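Side-chain contact in peptidoglycan hydrolase FlgJ (Sphingomonas sp. A1, PDB 2ZYC), which probably hydrolyses peptidoglycan in the periplasm so that the flagellar rod can be assembled, the piece here being its glycosidase family 73 domain: residues Phe26-Ala31 with Asn147-Arg152. The protein carries 2 engineered substitutions. Sequence-based numbering, arbitrary orientation. Where two conformers were deposited one is given.
Sequences FLVAQA and NALRQR. With PO4 (phosphate ion), chain B.
L149 reaches from helix 147-156 to V28 and A29 on helix 24-35, a helix-helix packing in the lysozyme-like domain of a family 73 glycosidase. Its CB points toward helix 24-35 and, with CG anti to the backbone N (chi1 -177°), only the two methyls beyond CG touch that helix. Branch CD1 lies 3.9 Å from V28 CG1, while branch CD2 rests 3.7 Å from A29 CB. Leucine suits the place because its two methyls can serve two neighbouring residues at once. The single methyl of A29 keeps that helix slim, with L149 on it and V143 and I144 of helix 136-145 touching it too; V28, beta-branched and rigid, also meets A13 of helix 3-20. This contact is wholly apolar. R152, partly exposed, makes a cation-pi contact with W37, which L149 touches as well. Extended from CG to NE, this long cationic side chain also brings NE to within 3.0 Å of O1 of a phosphate ion, probably from the crystallisation liquor, in a nearly straight bond (166°), whereas NH2 to O3, at 3.1 Å, is bent and weak. A methionine in place of R152 has no guanidinium, and would probably hold the phosphate less firmly and leave W37 without its cationic partner. The backbone N atoms of A2 and Q3 also hydrogen-bond this phosphate.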
loop_
_atom_site.group_PDB
_atom_site.type_symbol
_atom_site.label_atom_id
_atom_site.label_comp_id
_atom_site.label_asym_id
_atom_site.label_seq_id
_atom_site.Cartn_x
_atom_site.Cartn_y
_atom_site.Cartn_z
ATOM N N PHE A 26 -1.989 3.071 -8.179
ATOM C CA PHE A 26 -1.716 1.641 -7.911
ATOM C C PHE A 26 -1.367 1.447 -6.432
ATOM O O PHE A 26 -1.807 0.478 -5.801
ATOM C CB PHE A 26 -0.557 1.101 -8.764
ATOM C CG PHE A 26 -0.910 0.830 -10.209
ATOM C CD1 PHE A 26 -2.063 1.349 -10.791
ATOM C CD2 PHE A 26 -0.051 0.066 -11.000
ATOM C CE1 PHE A 26 -2.371 1.092 -12.129
ATOM C CE2 PHE A 26 -0.344 -0.180 -12.342
ATOM C CZ PHE A 26 -1.509 0.341 -12.901
ATOM N N LEU A 27 -0.580 2.374 -5.892
ATOM C CA LEU A 27 -0.138 2.300 -4.498
ATOM C C LEU A 27 -1.236 2.702 -3.515
ATOM O O LEU A 27 -1.337 2.134 -2.423
ATOM C CB LEU A 27 1.128 3.142 -4.287
ATOM C CG LEU A 27 2.356 2.709 -5.100
ATOM C CD1 LEU A 27 3.531 3.602 -4.775
ATOM C CD2 LEU A 27 2.720 1.243 -4.850
ATOM N N VAL A 28 -2.053 3.681 -3.905
ATOM C CA VAL A 28 -3.236 4.065 -3.123
ATOM C C VAL A 28 -4.196 2.878 -3.025
ATOM O O VAL A 28 -4.702 2.564 -1.942
ATOM C CB VAL A 28 -3.976 5.279 -3.737
ATOM C CG1 VAL A 28 -5.284 5.565 -2.965
ATOM C CG2 VAL A 28 -3.064 6.522 -3.754
ATOM N N ALA A 29 -4.426 2.219 -4.162
ATOM C CA ALA A 29 -5.295 1.048 -4.216
ATOM C C ALA A 29 -4.779 -0.046 -3.304
ATOM O O ALA A 29 -5.542 -0.630 -2.527
ATOM C CB ALA A 29 -5.424 0.536 -5.642
ATOM N N GLN A 30 -3.476 -0.304 -3.379
ATOM C CA GLN A 30 -2.890 -1.376 -2.586
ATOM C C GLN A 30 -3.046 -1.127 -1.083
ATOM O O GLN A 30 -3.431 -2.038 -0.329
ATOM C CB GLN A 30 -1.430 -1.599 -2.949
ATOM C CG GLN A 30 -0.892 -2.907 -2.355
ATOM C CD GLN A 30 0.585 -3.095 -2.577
ATOM O OE1 GLN A 30 1.257 -2.228 -3.139
ATOM N NE2 GLN A 30 1.108 -4.240 -2.135
ATOM N N ALA A 31 -2.765 0.104 -0.668
ATOM C CA ALA A 31 -2.910 0.508 0.734
ATOM C C ALA A 31 -4.372 0.395 1.189
ATOM O O ALA A 31 -4.645 -0.055 2.304
ATOM C CB ALA A 31 -2.390 1.911 0.928
ATOM N N ASN A 147 -14.596 1.805 -9.829
ATOM C CA ASN A 147 -15.246 3.113 -9.795
ATOM C C ASN A 147 -15.084 3.802 -8.444
ATOM O O ASN A 147 -15.030 5.027 -8.373
ATOM C CB ASN A 147 -16.737 2.985 -10.133
ATOM C CG ASN A 147 -16.984 2.542 -11.568
ATOM O OD1 ASN A 147 -16.367 3.046 -12.510
ATOM N ND2 ASN A 147 -17.900 1.600 -11.739
ATOM N N ALA A 148 -15.024 3.004 -7.375
ATOM C CA ALA A 148 -14.875 3.538 -6.017
ATOM C C ALA A 148 -13.602 4.371 -5.914
ATOM O O ALA A 148 -13.648 5.529 -5.495
ATOM C CB ALA A 148 -14.859 2.422 -4.985
ATOM N N LEU A 149 -12.474 3.778 -6.309
ATOM C CA LEU A 149 -11.204 4.499 -6.333
ATOM C C LEU A 149 -11.227 5.669 -7.317
ATOM O O LEU A 149 -10.805 6.772 -6.971
ATOM C CB LEU A 149 -10.031 3.563 -6.659
ATOM C CG LEU A 149 -8.641 4.217 -6.640
ATOM C CD1 LEU A 149 -8.309 4.817 -5.277
ATOM C CD2 LEU A 149 -7.557 3.237 -7.078
ATOM N N ARG A 150 -11.713 5.433 -8.536
ATOM C CA ARG A 150 -11.776 6.501 -9.540
ATOM C C ARG A 150 -12.474 7.769 -9.017
ATOM O O ARG A 150 -11.941 8.872 -9.147
ATOM C CB ARG A 150 -12.451 5.999 -10.815
ATOM C CG ARG A 150 -12.436 6.994 -11.968
ATOM C CD ARG A 150 -12.615 6.293 -13.325
ATOM N NE ARG A 150 -13.422 5.069 -13.246
ATOM C CZ ARG A 150 -12.931 3.827 -13.307
ATOM N NH1 ARG A 150 -11.624 3.620 -13.456
ATOM N NH2 ARG A 150 -13.749 2.785 -13.214
ATOM N N GLN A 151 -13.648 7.602 -8.410
ATOM C CA GLN A 151 -14.435 8.721 -7.878
ATOM C C GLN A 151 -13.682 9.471 -6.778
ATOM O O GLN A 151 -13.697 10.704 -6.715
ATOM C CB GLN A 151 -15.778 8.214 -7.347
ATOM C CG GLN A 151 -16.726 7.701 -8.435
ATOM C CD GLN A 151 -17.920 6.935 -7.881
ATOM O OE1 GLN A 151 -18.095 6.808 -6.667
ATOM N NE2 GLN A 151 -18.748 6.413 -8.780
ATOM N N ARG A 152 -13.028 8.712 -5.903
ATOM C CA ARG A 152 -12.270 9.310 -4.806
ATOM C C ARG A 152 -11.023 10.054 -5.295
ATOM O O ARG A 152 -10.671 11.098 -4.752
ATOM C CB ARG A 152 -11.914 8.259 -3.752
ATOM C CG ARG A 152 -13.143 7.811 -2.972
ATOM C CD ARG A 152 -12.856 6.628 -2.077
ATOM N NE ARG A 152 -14.084 6.212 -1.401
ATOM C CZ ARG A 152 -14.418 4.951 -1.147
ATOM N NH1 ARG A 152 -13.622 3.953 -1.511
ATOM N NH2 ARG A 152 -15.562 4.692 -0.532
HETATM P P PO4 B . -16.154 8.196 1.299
HETATM O O1 PO4 B . -15.686 8.352 -0.131
HETATM O O2 PO4 B . -17.619 8.565 1.365
HETATM O O3 PO4 B . -16.001 6.752 1.712
HETATM O O4 PO4 B . -15.355 9.075 2.235
#